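Local coordinates for protein pullulanase (Klebsiella oxytoca, PDB 2YOC) that hydrolyses the alpha-1,6-glucosidic linkages of pullulan and related branched alpha-glucans, at residues 274-279 with 323-328; 301-306 with 349-354; 362-367 with 609-614. All blocks are in the same frame, centred on the assembly; numbering follows the deposited sequence.

Contact 1 (274-279 with 323-328); sequences DAYAEA and MTRDSA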
# COMPACT_ATOMS: atom_id res chain seq x y z
N ASP B 274 3.54 9.08 47.58
CA ASP B 274 4.85 8.62 48.06
C ASP B 274 4.95 8.51 49.57
O ASP B 274 5.68 7.64 50.05
CB ASP B 274 5.94 9.56 47.50
CG ASP B 274 7.37 9.20 47.86
OD1 ASP B 274 7.82 8.10 47.47
OD2 ASP B 274 8.07 10.06 48.43
N ALA B 275 4.26 9.38 50.32
CA ALA B 275 4.36 9.43 51.77
C ALA B 275 3.35 8.57 52.51
O ALA B 275 3.69 8.03 53.57
CB ALA B 275 4.28 10.87 52.26
N TYR B 276 2.13 8.46 51.96
CA TYR B 276 1.03 7.77 52.63
C TYR B 276 0.41 6.57 51.93
O TYR B 276 -0.07 5.67 52.61
CB TYR B 276 -0.10 8.77 52.95
CG TYR B 276 0.35 10.04 53.64
CD1 TYR B 276 0.52 10.08 55.03
CD2 TYR B 276 0.60 11.20 52.92
CE1 TYR B 276 0.94 11.24 55.68
CE2 TYR B 276 1.01 12.37 53.55
CZ TYR B 276 1.19 12.38 54.93
OH TYR B 276 1.62 13.52 55.55
N ALA B 277 0.35 6.58 50.60
CA ALA B 277 -0.32 5.52 49.87
C ALA B 277 0.07 4.09 50.21
O ALA B 277 -0.82 3.23 50.18
CB ALA B 277 -0.29 5.76 48.37
N GLU B 278 1.34 3.81 50.55
CA GLU B 278 1.70 2.42 50.87
C GLU B 278 0.88 1.88 52.02
O GLU B 278 0.26 0.81 51.85
CB GLU B 278 3.19 2.22 51.11
CG GLU B 278 3.69 0.91 50.53
CD GLU B 278 5.07 0.48 51.00
OE1 GLU B 278 6.00 1.33 51.03
OE2 GLU B 278 5.22 -0.72 51.34
N ALA B 279 0.83 2.66 53.13
CA ALA B 279 0.09 2.33 54.36
C ALA B 279 -1.38 2.46 54.16
O ALA B 279 -2.14 1.58 54.57
CB ALA B 279 0.52 3.24 55.50
N MSE B 323 -11.70 12.41 65.33
CA MSE B 323 -11.07 11.19 64.85
C MSE B 323 -9.59 11.05 65.19
O MSE B 323 -8.92 12.06 65.47
CB MSE B 323 -11.31 11.03 63.36
CG MSE B 323 -12.76 10.78 63.08
SE MSE B 323 -13.20 10.84 61.24
CE MSE B 323 -13.36 9.00 60.92
N THR B 324 -9.07 9.81 65.16
CA THR B 324 -7.68 9.51 65.46
C THR B 324 -6.92 9.41 64.17
O THR B 324 -7.27 8.60 63.29
CB THR B 324 -7.57 8.26 66.36
OG1 THR B 324 -8.31 8.49 67.56
CG2 THR B 324 -6.13 7.93 66.72
N ARG B 325 -5.86 10.21 64.06
CA ARG B 325 -5.03 10.21 62.85
C ARG B 325 -3.92 9.16 62.95
O ARG B 325 -3.24 9.09 63.98
CB ARG B 325 -4.43 11.61 62.61
CG ARG B 325 -3.74 11.79 61.27
CD ARG B 325 -3.03 13.12 61.23
NE ARG B 325 -2.69 13.52 59.86
CZ ARG B 325 -1.50 13.33 59.29
NH1 ARG B 325 -0.51 12.75 59.97
NH2 ARG B 325 -1.28 13.71 58.04
N ASP B 326 -3.75 8.35 61.89
CA ASP B 326 -2.65 7.42 61.77
C ASP B 326 -1.64 8.17 60.92
O ASP B 326 -1.96 8.56 59.78
CB ASP B 326 -3.08 6.10 61.10
CG ASP B 326 -1.93 5.12 60.81
OD1 ASP B 326 -0.95 5.08 61.61
OD2 ASP B 326 -2.03 4.36 59.81
N SER B 327 -0.46 8.44 61.49
CA SER B 327 0.59 9.22 60.82
C SER B 327 1.19 8.57 59.55
O SER B 327 1.54 9.28 58.61
CB SER B 327 1.69 9.60 61.80
OG SER B 327 2.19 8.47 62.50
N ALA B 328 1.26 7.24 59.53
CA ALA B 328 1.83 6.47 58.42
C ALA B 328 0.99 6.55 57.19
O ALA B 328 1.51 6.47 56.07
CB ALA B 328 1.96 5.03 58.83
O HOH W 1 4.26 9.17 56.60

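Contact 2 (301-306 with 349-354); sequences PTAQQV and MTVYHP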
# COMPACT_ATOMS: atom_id res chain seq x y z
N PRO B 301 -4.94 12.89 54.26
CA PRO B 301 -3.58 13.14 54.77
C PRO B 301 -3.19 14.60 54.98
O PRO B 301 -2.21 14.87 55.69
CB PRO B 301 -2.69 12.42 53.76
CG PRO B 301 -3.47 12.45 52.50
CD PRO B 301 -4.89 12.26 52.91
N THR B 302 -3.96 15.54 54.41
CA THR B 302 -3.66 16.95 54.60
C THR B 302 -4.52 17.63 55.65
O THR B 302 -4.14 18.70 56.13
CB THR B 302 -3.68 17.70 53.27
OG1 THR B 302 -5.03 17.84 52.79
CG2 THR B 302 -2.78 17.06 52.24
N ALA B 303 -5.70 17.05 55.97
CA ALA B 303 -6.65 17.62 56.90
C ALA B 303 -6.00 17.92 58.22
O ALA B 303 -5.17 17.13 58.70
CB ALA B 303 -7.84 16.70 57.11
N GLN B 304 -6.28 19.12 58.75
CA GLN B 304 -5.79 19.61 60.02
C GLN B 304 -6.58 18.98 61.15
O GLN B 304 -6.02 18.69 62.20
CB GLN B 304 -5.86 21.13 60.05
CG GLN B 304 -4.62 21.75 59.44
CD GLN B 304 -4.70 23.24 59.34
OE1 GLN B 304 -5.22 23.94 60.24
NE2 GLN B 304 -4.13 23.76 58.27
N GLN B 305 -7.88 18.73 60.90
CA GLN B 305 -8.82 18.07 61.80
C GLN B 305 -9.97 17.38 61.02
O GLN B 305 -10.38 17.86 59.96
CB GLN B 305 -9.39 19.04 62.85
CG GLN B 305 -10.01 18.35 64.07
CD GLN B 305 -9.07 17.39 64.79
OE1 GLN B 305 -7.91 17.73 65.12
NE2 GLN B 305 -9.56 16.17 65.02
N VAL B 306 -10.44 16.22 61.54
CA VAL B 306 -11.58 15.46 61.04
C VAL B 306 -12.36 14.97 62.25
O VAL B 306 -11.76 14.44 63.18
CB VAL B 306 -11.21 14.26 60.11
CG1 VAL B 306 -12.46 13.69 59.43
CG2 VAL B 306 -10.17 14.64 59.07
N MSE B 349 -14.66 18.49 58.24
CA MSE B 349 -13.29 18.73 57.82
C MSE B 349 -12.76 20.09 58.27
O MSE B 349 -13.51 21.06 58.39
CB MSE B 349 -13.21 18.70 56.30
CG MSE B 349 -13.83 17.48 55.65
SE MSE B 349 -12.88 15.84 56.04
CE MSE B 349 -11.04 16.38 55.43
N THR B 350 -11.44 20.14 58.45
CA THR B 350 -10.64 21.34 58.68
C THR B 350 -9.44 21.07 57.78
O THR B 350 -8.58 20.25 58.12
CB THR B 350 -10.29 21.55 60.12
OG1 THR B 350 -11.50 21.72 60.84
CG2 THR B 350 -9.42 22.75 60.30
N VAL B 351 -9.45 21.67 56.57
CA VAL B 351 -8.46 21.39 55.56
C VAL B 351 -8.15 22.57 54.63
O VAL B 351 -9.04 23.30 54.20
CB VAL B 351 -8.88 20.09 54.81
CG1 VAL B 351 -10.27 20.21 54.18
CG2 VAL B 351 -7.82 19.62 53.80
N TYR B 352 -6.87 22.73 54.28
CA TYR B 352 -6.45 23.75 53.36
C TYR B 352 -6.81 23.31 51.93
O TYR B 352 -6.40 22.23 51.49
CB TYR B 352 -4.94 24.01 53.51
CG TYR B 352 -4.37 24.78 52.34
CD1 TYR B 352 -4.59 26.15 52.21
CD2 TYR B 352 -3.68 24.13 51.32
CE1 TYR B 352 -4.08 26.86 51.13
CE2 TYR B 352 -3.18 24.84 50.22
CZ TYR B 352 -3.38 26.20 50.12
OH TYR B 352 -2.90 26.89 49.03
N HIS B 353 -7.56 24.16 51.20
CA HIS B 353 -7.91 23.89 49.80
C HIS B 353 -7.10 24.83 48.93
O HIS B 353 -7.30 26.05 49.02
CB HIS B 353 -9.41 24.08 49.53
CG HIS B 353 -9.87 23.31 48.34
ND1 HIS B 353 -9.25 23.44 47.11
CD2 HIS B 353 -10.83 22.36 48.24
CE1 HIS B 353 -9.85 22.58 46.30
NE2 HIS B 353 -10.82 21.92 46.94
N PRO B 354 -6.23 24.32 48.03
CA PRO B 354 -5.42 25.23 47.20
C PRO B 354 -6.19 26.10 46.20
O PRO B 354 -5.66 27.14 45.81
CB PRO B 354 -4.42 24.30 46.52
CG PRO B 354 -4.45 23.03 47.33
CD PRO B 354 -5.86 22.92 47.78
O HOH W 2 -5.23 21.45 56.03

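Contact 3 (362-367 with 609-614); sequences YEVTDP and DKIVPW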
# COMPACT_ATOMS: atom_id res chain seq x y z
N TYR B 362 -15.90 22.56 56.56
CA TYR B 362 -17.17 22.06 56.04
C TYR B 362 -17.46 20.61 56.45
O TYR B 362 -16.55 19.86 56.80
CB TYR B 362 -17.26 22.22 54.50
CG TYR B 362 -15.99 21.97 53.70
CD1 TYR B 362 -15.19 20.86 53.95
CD2 TYR B 362 -15.66 22.79 52.62
CE1 TYR B 362 -14.04 20.62 53.19
CE2 TYR B 362 -14.51 22.57 51.88
CZ TYR B 362 -13.70 21.49 52.17
OH TYR B 362 -12.58 21.25 51.42
N GLU B 363 -18.74 20.23 56.38
CA GLU B 363 -19.17 18.86 56.62
C GLU B 363 -19.42 18.26 55.26
O GLU B 363 -20.14 18.84 54.44
CB GLU B 363 -20.43 18.82 57.47
CG GLU B 363 -20.16 19.10 58.93
CD GLU B 363 -21.40 18.90 59.77
OE1 GLU B 363 -22.21 18.01 59.42
OE2 GLU B 363 -21.57 19.64 60.76
N VAL B 364 -18.77 17.12 55.01
CA VAL B 364 -18.77 16.39 53.73
C VAL B 364 -19.32 14.98 53.96
O VAL B 364 -19.11 14.41 55.03
CB VAL B 364 -17.31 16.34 53.16
CG1 VAL B 364 -17.27 15.85 51.71
CG2 VAL B 364 -16.62 17.69 53.27
N THR B 365 -19.99 14.42 52.95
CA THR B 365 -20.48 13.04 52.98
C THR B 365 -19.30 12.09 52.72
O THR B 365 -18.25 12.54 52.26
CB THR B 365 -21.65 12.83 51.99
OG1 THR B 365 -21.36 13.47 50.74
CG2 THR B 365 -22.97 13.31 52.55
N ASP B 366 -19.45 10.79 53.02
CA ASP B 366 -18.38 9.82 52.83
C ASP B 366 -18.23 9.46 51.35
O ASP B 366 -19.24 9.09 50.73
CB ASP B 366 -18.71 8.54 53.60
CG ASP B 366 -17.54 7.71 54.10
OD1 ASP B 366 -16.54 7.56 53.36
OD2 ASP B 366 -17.64 7.18 55.22
N PRO B 367 -17.01 9.46 50.77
CA PRO B 367 -16.87 8.96 49.39
C PRO B 367 -17.16 7.44 49.33
O PRO B 367 -17.55 6.90 48.29
CB PRO B 367 -15.40 9.22 49.05
CG PRO B 367 -14.79 9.85 50.22
CD PRO B 367 -15.71 9.80 51.38
N ASP B 609 -13.02 16.15 46.20
CA ASP B 609 -12.12 17.31 46.22
C ASP B 609 -12.25 18.19 47.48
O ASP B 609 -11.40 19.05 47.73
CB ASP B 609 -12.19 18.11 44.91
CG ASP B 609 -10.95 18.97 44.68
OD1 ASP B 609 -9.81 18.41 44.72
OD2 ASP B 609 -11.10 20.21 44.52
N LYS B 610 -13.29 17.95 48.30
CA LYS B 610 -13.43 18.67 49.55
C LYS B 610 -12.60 17.95 50.63
O LYS B 610 -12.08 18.61 51.53
CB LYS B 610 -14.89 18.77 49.99
CG LYS B 610 -15.72 19.81 49.27
CD LYS B 610 -16.94 20.07 50.11
CE LYS B 610 -17.99 20.91 49.43
NZ LYS B 610 -19.15 20.08 49.02
N ILE B 611 -12.47 16.59 50.52
CA ILE B 611 -11.73 15.75 51.48
C ILE B 611 -10.22 15.75 51.28
O ILE B 611 -9.47 15.98 52.24
CB ILE B 611 -12.34 14.33 51.67
CG1 ILE B 611 -13.85 14.41 51.93
CG2 ILE B 611 -11.67 13.62 52.82
CD1 ILE B 611 -14.60 13.16 51.65
N VAL B 612 -9.76 15.44 50.06
CA VAL B 612 -8.33 15.47 49.74
C VAL B 612 -8.17 16.39 48.51
O VAL B 612 -8.10 15.89 47.37
CB VAL B 612 -7.58 14.09 49.58
CG1 VAL B 612 -6.06 14.29 49.59
CG2 VAL B 612 -7.97 13.09 50.68
N PRO B 613 -8.19 17.75 48.75
CA PRO B 613 -8.07 18.69 47.62
C PRO B 613 -6.85 18.46 46.77
O PRO B 613 -5.78 18.12 47.28
CB PRO B 613 -8.02 20.05 48.31
CG PRO B 613 -8.71 19.85 49.59
CD PRO B 613 -8.30 18.48 50.02
N TRP B 614 -7.04 18.58 45.45
CA TRP B 614 -6.02 18.43 44.41
C TRP B 614 -5.41 17.04 44.28
O TRP B 614 -4.41 16.86 43.57
CB TRP B 614 -4.99 19.57 44.49
CG TRP B 614 -5.51 20.89 43.99
CD1 TRP B 614 -6.80 21.20 43.69
CD2 TRP B 614 -4.72 22.04 43.66
NE1 TRP B 614 -6.88 22.48 43.19
CE2 TRP B 614 -5.62 23.03 43.17
CE3 TRP B 614 -3.35 22.35 43.74
CZ2 TRP B 614 -5.19 24.30 42.78
CZ3 TRP B 614 -2.92 23.61 43.34
CH2 TRP B 614 -3.83 24.57 42.87

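Contact 1 (274-279 with 323-328)
Tyr276 and Arg325 cross at about a right angle, the phenol oxygen at the edge of the guanidinium, but each has its polar bonds to residues outside the pair. The phenol oxygen OH of Tyr276 lies in the plane of the Arg325 guanidinium, yet 3.8 Å from NH2; ring and guanidinium planes stand at 90° to each other. What joins the two groups is Asp242, whose carboxylate accepts from the Tyr276 hydroxyl and forms a salt bridge with Arg325 NH1, while Arg325 NH2 bonds to Pro301 O. With CG opposite its own N (chi1 -171°) and the chain straight as far as NE, the arginine can span from its strand to this cluster. The fold element concerned is the junction between helix 269-280 and the end of strand 317-326 of the CBM48 sheet, where the chain runs out into a turn. Tyr276 CE1 approaches Ser327 O at 3.6 Å, near the ring plane, and Ala275 CB lies over the rim of one ring face. Farther along the helix, Ala279 CB rests 3.4 Å from Ala328 O, and 4.0 Å from Ala328 CB. A water donates to Ala275 O and, weakly, to Ser327 O, bridging the two backbones.

Contact 2 (301-306 with 349-354)
Thr350 O is gripped by two consecutive amides of the opposing segment. Gln304 N donates to Thr350 O at 2.6 Å, arriving nearly along the C=O axis, and Gln305 N donates to Thr350 O at 3.2 Å, lying in the carbonyl plane on a lone pair. Two residues facing one define a classic beta bulge. In return Thr350 N donates to Gln305 O at 2.9 Å, tilted 24° from that carbonyl's plane. Gln305 and Thr350 form an antiparallel hydrogen-bonded pair, and next to it Val306 and Met349 form a non-hydrogen-bonded one.

Gln305 and Thr350 share one face of the sheet, Val306 and Met349 the other. Gln305 CB packs 3.8 Å from Thr350 CB, and Thr350 CG2 also leans toward Gln304 CB. Met349 (selenomethionine) lies beside Val306, both pointing the same way. Its chain bends at chi2 (-67°) and again at chi3 (-55°), which curls the terminal methyl back over the neighbouring segment: SE sits 4.0 Å from Val306 CG1, and CE reaches Ala303 CB at 3.6 Å. Nearer the loop, Val351 CG2 touches Thr302 OG1 at 3.5 Å. There a water takes over from direct pairing, donating to Thr302 O and accepting from Tyr352 N.

Outside the pair, Gln246 binds the bulge, accepting from Gln304 NE2 and donating to Ala303 O. Strand 344-353 lies between 305-311 and 358-364 in the CBM48 sheet, Trp332 of strand 331-336 packs on Ala303, Gln305 and Val306, and helix 269-280 meets Pro301 and Thr302 through Leu272.

Contact 3 (362-367 with 609-614)
The Tyr362 ring carries the aliphatic chain of Lys610 on one face: Lys610 CD stands 3.9 Å from the ring centroid and only 9° off the ring normal, a CH-pi contact centred on the face. At the far end of the same ring the hydroxyl donates to the backbone, Tyr362 OH to Lys610 O at 2.7 Å, in the carbonyl plane and on a lone pair. A single residue is thus met twice, by its side chain and by its carbonyl. Tyr362 CG lies between its own N and carbonyl carbon (chi1 38°), an orientation that turns one ring face to the lysine chain, which passes over it at a slant. The amine continues past the ring, and Lys610 NZ donates to Asp603 O and Ser606 O.

Next to this polar pairing, along strand 358-364 and past its end, the contact turns apolar. Val364 splits its two methyls, CG2 going 3.9 Å from Lys610 CB and CG1 3.7 Å from Ile611 CG1. Ile611 CD1 ends against the CD and CG corner of the Pro367 ring, 3.5 Å from Pro367 CD.

These contacts join the CBM48 sheet to the catalytic barrel domain. Strand 358-364 packs against helix 608-611, which belongs to the excursion between the third barrel strand, 586-591, and helix 640-655.

The helix stops here: Val612 leaves helical geometry and Trp614 N bonds to Asp609 OD1 at 2.9 Å, the acceptor being met on its syn side. Asp609 OD2 takes Gly600 N. Lys610 O would in a continuing helix accept from Trp614 N. Because that amide bonds to Asp609, the tyrosine hydroxyl probably replaces the missing helical donor, so that the domain junction appears to satisfy a carbonyl at the helix end.

How the contacts relate
All three contacts share the antiparallel sheet that includes the CBM48 strands. Contacts 2 and 3 lie closest, with centres about 9 Å apart, on the adjacent strands 344-353 and 358-364; Met349 N bonds to Tyr362 O, and His353 packs on Pro613. Contacts 1 and 2 are about 14 Å apart by their centres and meet through strands 317-326 and 305-311, while contacts 1 and 3 stand about 17 Å apart by their centres without touching. Along the chain the segments of contacts 1 and 2 alternate, and contact 3 opens after both have closed. Together they tie one sheet to the helix that precedes it and, through contact 3, to the catalytic barrel domain.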